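Local coordinates for protein ribose-5-phosphate isomerase RpiB (Thermotoga maritima, PDB 1O1X) that probably interconverts ribose 5-phosphate and ribulose 5-phosphate as a sugar-phosphate isomerase of the LacAB/RpiB family, at residues A[103-108]-A[136-141]; A[114-119]-A[129-134]. All coordinates share one frame; numbering follows the deposited sequence.

Helix 125-137 takes part in both interactions. In interaction 2 its buried face packs on strand 115-117 of the parallel sheet, close to the centre of the chain, mainly through methyl groups. Interaction 1 lies nearer the surface, where the chain leaves that helix and passes the end of helix 101-109. Its chemistry is mixed: an arginine reaches a backbone carbonyl, and aliphatic atoms pack beside it. Along the chain, 114-119 and 129-134 are nested inside the loop that interaction 1 closes. The two sites touch where A104 CB lies 3.6 Å from I131 O. Helix 101-109 thus packs against helix 125-137 beside the sheet contact.

Interaction 1 of 2, residues A[103-108]-A[136-141]; sequences MARLAR and LSTPFD
The exit from helix 125-137 crosses the C-terminal part of helix 101-109, and R108 and T138 carry the contact. The R108 side chain bends at chi2 (-71°) and again at chi3 (-49°). This curls its guanidinium back to the T138 carbonyl. R108 NE lies 3.1 Å from T138 O, and R108 NH2 lies 3.0 Å from it. Both hydrogen bonds are weak, with angles at the hydrogen near 130°. T138 O sits at the edge of the guanidinium, between the two donors. R108 NH1 turns elsewhere, to A113 O and N112 OD1, so the guanidinium also ties down the loop before strand 115-117.

Nearer the backbone, the R108 and T138 side chains run antiparallel to one another. R108 CB meets T138 CB at 3.7 Å. T138 CG2 rests 3.6 Å from R105 O. T138 OG1 bonds back to T134 O in the last turn of helix 125-137.

Further on, F140 CA makes a CH...O contact of 3.4 Å with R108 O. R108 O lies at the edge of the F140 ring, 3.4 Å from F140 CD1. The ring itself reaches H145, E146 and I149 of helix 145-152. The arrangement is a helix-to-loop packing in which an arginine side chain meets a backbone carbonyl through two weak bonds, on the linker leading to the C-terminal helix 145-152.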
loop_
_atom_site.group_PDB
_atom_site.type_symbol
_atom_site.label_atom_id
_atom_site.label_comp_id
_atom_site.label_asym_id
_atom_site.label_seq_id
_atom_site.Cartn_x
_atom_site.Cartn_y
_atom_site.Cartn_z
HETATM N N MSE A 103 0.826 -10.285 1.411
HETATM C CA MSE A 103 -0.337 -10.720 0.683
HETATM C C MSE A 103 -0.081 -12.010 -0.104
HETATM O O MSE A 103 -0.947 -12.900 -0.133
HETATM C CB MSE A 103 -0.868 -9.597 -0.211
HETATM C CG MSE A 103 -1.443 -8.456 0.576
HETATM SE SE MSE A 103 -2.297 -7.102 -0.606
HETATM C CE MSE A 103 -3.912 -8.068 -1.097
ATOM N N ALA A 104 1.092 -12.105 -0.733
ATOM C CA ALA A 104 1.487 -13.297 -1.452
ATOM C C ALA A 104 1.652 -14.453 -0.483
ATOM O O ALA A 104 1.290 -15.581 -0.816
ATOM C CB ALA A 104 2.793 -13.086 -2.231
ATOM N N ARG A 105 2.224 -14.191 0.691
ATOM C CA ARG A 105 2.356 -15.225 1.705
ATOM C C ARG A 105 0.965 -15.818 2.041
ATOM O O ARG A 105 0.780 -17.014 2.023
ATOM C CB ARG A 105 3.060 -14.687 2.960
ATOM C CG ARG A 105 3.062 -15.643 4.161
ATOM C CD ARG A 105 3.761 -15.070 5.363
ATOM N NE ARG A 105 3.097 -13.868 5.906
ATOM C CZ ARG A 105 2.013 -13.847 6.717
ATOM N NH1 ARG A 105 1.416 -14.974 7.085
ATOM N NH2 ARG A 105 1.528 -12.677 7.167
ATOM N N LEU A 106 -0.000 -14.966 2.352
ATOM C CA LEU A 106 -1.322 -15.423 2.703
ATOM C C LEU A 106 -2.067 -16.029 1.504
ATOM O O LEU A 106 -2.780 -16.996 1.658
ATOM C CB LEU A 106 -2.124 -14.297 3.388
ATOM C CG LEU A 106 -1.665 -13.935 4.816
ATOM C CD1 LEU A 106 -2.359 -12.737 5.334
ATOM C CD2 LEU A 106 -1.857 -15.091 5.752
ATOM N N ALA A 107 -1.873 -15.491 0.308
ATOM C CA ALA A 107 -2.467 -16.055 -0.889
ATOM C C ALA A 107 -2.097 -17.548 -1.015
ATOM O O ALA A 107 -2.937 -18.366 -1.383
ATOM C CB ALA A 107 -2.029 -15.287 -2.139
ATOM N N ARG A 108 -0.851 -17.880 -0.688
ATOM C CA ARG A 108 -0.367 -19.243 -0.728
ATOM C C ARG A 108 -0.791 -20.076 0.472
ATOM O O ARG A 108 -1.342 -21.159 0.316
ATOM C CB ARG A 108 1.154 -19.215 -0.839
ATOM C CG ARG A 108 1.653 -18.658 -2.205
ATOM C CD ARG A 108 1.424 -19.568 -3.437
ATOM N NE ARG A 108 1.906 -20.888 -3.104
ATOM C CZ ARG A 108 1.236 -22.021 -3.098
ATOM N NH1 ARG A 108 0.005 -22.119 -3.554
ATOM N NH2 ARG A 108 1.834 -23.082 -2.597
ATOM N N LEU A 136 6.423 -17.915 -4.563
ATOM C CA LEU A 136 6.985 -19.161 -5.024
ATOM C C LEU A 136 7.583 -19.987 -3.905
ATOM O O LEU A 136 7.883 -21.165 -4.091
ATOM C CB LEU A 136 8.050 -18.891 -6.094
ATOM C CG LEU A 136 7.547 -18.277 -7.389
ATOM C CD1 LEU A 136 8.692 -18.204 -8.438
ATOM C CD2 LEU A 136 6.408 -19.029 -7.923
ATOM N N SER A 137 7.781 -19.415 -2.734
ATOM C CA SER A 137 8.449 -20.161 -1.704
ATOM C C SER A 137 7.561 -20.473 -0.516
ATOM O O SER A 137 8.023 -21.044 0.456
ATOM C CB SER A 137 9.750 -19.432 -1.315
ATOM O OG SER A 137 9.406 -18.226 -0.712
ATOM N N THR A 138 6.270 -20.146 -0.570
ATOM C CA THR A 138 5.361 -20.382 0.552
ATOM C C THR A 138 4.455 -21.588 0.282
ATOM O O THR A 138 3.738 -21.627 -0.733
ATOM C CB THR A 138 4.474 -19.148 0.770
ATOM O OG1 THR A 138 5.293 -18.010 1.064
ATOM C CG2 THR A 138 3.531 -19.309 1.998
ATOM N N PRO A 139 4.443 -22.545 1.199
ATOM C CA PRO A 139 3.538 -23.685 1.076
ATOM C C PRO A 139 2.095 -23.356 1.501
ATOM O O PRO A 139 1.835 -22.401 2.252
ATOM C CB PRO A 139 4.169 -24.717 1.998
ATOM C CG PRO A 139 4.877 -23.919 3.077
ATOM C CD PRO A 139 5.259 -22.613 2.429
ATOM N N PHE A 140 1.161 -24.146 0.994
ATOM C CA PHE A 140 -0.213 -24.133 1.463
ATOM C C PHE A 140 -0.325 -24.794 2.832
ATOM O O PHE A 140 0.282 -25.852 3.078
ATOM C CB PHE A 140 -1.106 -24.798 0.402
ATOM C CG PHE A 140 -2.577 -24.889 0.774
ATOM C CD1 PHE A 140 -3.268 -23.786 1.264
ATOM C CD2 PHE A 140 -3.269 -26.085 0.558
ATOM C CE1 PHE A 140 -4.620 -23.878 1.553
ATOM C CE2 PHE A 140 -4.591 -26.192 0.831
ATOM C CZ PHE A 140 -5.279 -25.095 1.342
ATOM N N ASP A 141 -1.057 -24.149 3.751
ATOM C CA ASP A 141 -1.229 -24.669 5.098
ATOM C C ASP A 141 -2.247 -25.806 5.179
ATOM O O ASP A 141 -2.227 -26.559 6.126
ATOM C CB ASP A 141 -1.700 -23.593 6.072
ATOM C CG ASP A 141 -0.630 -22.584 6.422
ATOM O OD1 ASP A 141 0.576 -22.837 6.153
ATOM O OD2 ASP A 141 -0.945 -21.523 7.026
#

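Interaction 2 of 2, residues A[114-119]-A[129-134]; sequences NILVLP and FWIVDT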
loop_
_atom_site.group_PDB
_atom_site.type_symbol
_atom_site.label_atom_id
_atom_site.label_comp_id
_atom_site.label_asym_id
_atom_site.label_seq_id
_atom_site.Cartn_x
_atom_site.Cartn_y
_atom_site.Cartn_z
ATOM N N ASN A 114 -2.694 -20.230 -7.180
ATOM C CA ASN A 114 -1.865 -20.782 -8.248
ATOM C C ASN A 114 -1.510 -19.761 -9.327
ATOM O O ASN A 114 -0.693 -20.025 -10.177
ATOM C CB ASN A 114 -2.457 -22.087 -8.799
ATOM C CG ASN A 114 -3.909 -21.971 -9.242
ATOM O OD1 ASN A 114 -4.413 -20.884 -9.481
ATOM N ND2 ASN A 114 -4.553 -23.122 -9.429
ATOM N N ILE A 115 -2.079 -18.569 -9.223
ATOM C CA ILE A 115 -1.696 -17.435 -10.054
ATOM C C ILE A 115 -1.499 -16.206 -9.200
ATOM O O ILE A 115 -2.346 -15.858 -8.382
ATOM C CB ILE A 115 -2.726 -17.127 -11.201
ATOM C CG1 ILE A 115 -2.851 -18.306 -12.169
ATOM C CG2 ILE A 115 -2.317 -15.878 -11.951
ATOM C CD1 ILE A 115 -3.728 -18.035 -13.368
ATOM N N LEU A 116 -0.353 -15.575 -9.393
ATOM C CA LEU A 116 -0.011 -14.307 -8.776
ATOM C C LEU A 116 -0.359 -13.188 -9.766
ATOM O O LEU A 116 0.058 -13.219 -10.903
ATOM C CB LEU A 116 1.477 -14.251 -8.430
ATOM C CG LEU A 116 2.073 -12.881 -8.067
ATOM C CD1 LEU A 116 1.416 -12.402 -6.802
ATOM C CD2 LEU A 116 3.569 -12.968 -7.909
ATOM N N VAL A 117 -1.103 -12.203 -9.310
ATOM C CA VAL A 117 -1.413 -11.068 -10.139
ATOM C C VAL A 117 -0.706 -9.839 -9.567
ATOM O O VAL A 117 -0.818 -9.536 -8.359
ATOM C CB VAL A 117 -2.966 -10.824 -10.223
ATOM C CG1 VAL A 117 -3.276 -9.580 -11.045
ATOM C CG2 VAL A 117 -3.695 -12.056 -10.756
ATOM N N LEU A 118 -0.047 -9.108 -10.448
ATOM C CA LEU A 118 0.698 -7.928 -10.093
ATOM C C LEU A 118 0.233 -6.710 -10.878
ATOM O O LEU A 118 -0.067 -6.799 -12.051
ATOM C CB LEU A 118 2.190 -8.124 -10.392
ATOM C CG LEU A 118 2.897 -9.257 -9.683
ATOM C CD1 LEU A 118 4.268 -9.504 -10.299
ATOM C CD2 LEU A 118 3.017 -8.945 -8.213
ATOM N N PRO A 119 0.205 -5.563 -10.217
ATOM C CA PRO A 119 -0.107 -4.300 -10.871
ATOM C C PRO A 119 1.108 -3.588 -11.495
ATOM O O PRO A 119 1.888 -2.890 -10.798
ATOM C CB PRO A 119 -0.650 -3.472 -9.746
ATOM C CG PRO A 119 0.076 -3.929 -8.577
ATOM C CD PRO A 119 0.413 -5.390 -8.781
ATOM N N PHE A 129 9.612 -8.273 -7.247
ATOM C CA PHE A 129 10.515 -9.417 -7.067
ATOM C C PHE A 129 10.359 -10.070 -5.677
ATOM O O PHE A 129 10.335 -11.308 -5.578
ATOM C CB PHE A 129 12.005 -9.039 -7.277
ATOM C CG PHE A 129 12.349 -8.471 -8.653
ATOM C CD1 PHE A 129 11.510 -8.621 -9.773
ATOM C CD2 PHE A 129 13.548 -7.777 -8.811
ATOM C CE1 PHE A 129 11.857 -8.059 -10.987
ATOM C CE2 PHE A 129 13.907 -7.226 -10.045
ATOM C CZ PHE A 129 13.080 -7.363 -11.114
ATOM N N TRP A 130 10.243 -9.255 -4.621
ATOM C CA TRP A 130 9.996 -9.775 -3.293
ATOM C C TRP A 130 8.661 -10.497 -3.199
ATOM O O TRP A 130 8.560 -11.528 -2.508
ATOM C CB TRP A 130 9.989 -8.699 -2.197
ATOM C CG TRP A 130 11.215 -7.878 -2.101
ATOM C CD1 TRP A 130 12.460 -8.173 -2.557
ATOM C CD2 TRP A 130 11.297 -6.574 -1.500
ATOM N NE1 TRP A 130 13.297 -7.102 -2.323
ATOM C CE2 TRP A 130 12.601 -6.107 -1.689
ATOM C CE3 TRP A 130 10.371 -5.737 -0.888
ATOM C CZ2 TRP A 130 13.018 -4.843 -1.250
ATOM C CZ3 TRP A 130 10.781 -4.493 -0.429
ATOM C CH2 TRP A 130 12.088 -4.055 -0.626
ATOM N N ILE A 131 7.640 -9.959 -3.863
ATOM C CA ILE A 131 6.314 -10.586 -3.868
ATOM C C ILE A 131 6.394 -11.938 -4.568
ATOM O O ILE A 131 5.869 -12.949 -4.059
ATOM C CB ILE A 131 5.240 -9.659 -4.514
ATOM C CG1 ILE A 131 5.040 -8.382 -3.673
ATOM C CG2 ILE A 131 3.902 -10.358 -4.695
ATOM C CD1 ILE A 131 4.279 -7.293 -4.406
ATOM N N VAL A 132 7.069 -11.969 -5.705
ATOM C CA VAL A 132 7.261 -13.200 -6.482
ATOM C C VAL A 132 8.008 -14.261 -5.660
ATOM O O VAL A 132 7.588 -15.413 -5.627
ATOM C CB VAL A 132 8.003 -12.915 -7.813
ATOM C CG1 VAL A 132 8.496 -14.213 -8.475
ATOM C CG2 VAL A 132 7.125 -12.131 -8.777
ATOM N N ASP A 133 9.104 -13.875 -4.997
ATOM C CA ASP A 133 9.904 -14.793 -4.188
ATOM C C ASP A 133 9.050 -15.398 -3.058
ATOM O O ASP A 133 9.118 -16.597 -2.787
ATOM C CB ASP A 133 11.065 -14.084 -3.510
ATOM C CG ASP A 133 12.208 -13.719 -4.456
ATOM O OD1 ASP A 133 12.251 -14.154 -5.621
ATOM O OD2 ASP A 133 13.120 -12.980 -4.029
ATOM N N THR A 134 8.244 -14.567 -2.418
ATOM C CA THR A 134 7.340 -15.034 -1.357
ATOM C C THR A 134 6.277 -16.016 -1.887
ATOM O O THR A 134 6.024 -17.081 -1.303
ATOM C CB THR A 134 6.663 -13.821 -0.729
ATOM O OG1 THR A 134 7.674 -12.979 -0.173
ATOM C CG2 THR A 134 5.770 -14.222 0.432
#
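L116 and L118 turn their first torsions differently. L116 has CG anti to the backbone N (chi1 167°), while L118 has CG anti to the carbonyl carbon (chi1 -60°). Both CB atoms point toward helix 125-137, and both leucines end beside the same pair of helix residues, I131 and V132. The V117 side chain between them goes to the other face of the sheet, against A95 and L97.

The contact is made by four pairs of methyl groups. L116 divides its two branches between the helix residues. L116 CD1 meets I131 CG2 at 3.8 Å, and L116 CD2 meets V132 CG2 at 3.8 Å. L118 does the same with its branches exchanged. L118 CD2 lies 3.9 Å from I131 CG2, and L118 CD1 lies 4.2 Å from V132 CG2. Each CG2 therefore faces one methyl of each leucine, the L118 to V132 pair being the loosest. L116 crosses both helix side chains at about a right angle. L118 crosses V132 in the same way but runs antiparallel to I131.

All four residues are buried, and no hydrogen bond joins the segments. C98 touches both L116 and I131, and A104 of helix 101-109 also packs on I131.

Within the helix, T134 OG1 bonds to W130 O at 2.9 Å, and T134 N reaches W130 O from the opposite face of the carbonyl plane. The W130 side chain meets neighbouring subunits: it makes a cation-pi contact with R105 of one and packs on L122 of another. A strand residue and the second residue after it, packed on one helix face, form the usual core of a three-layer alpha/beta/alpha sandwich, here the Rossmann-like fold of the RpiB family.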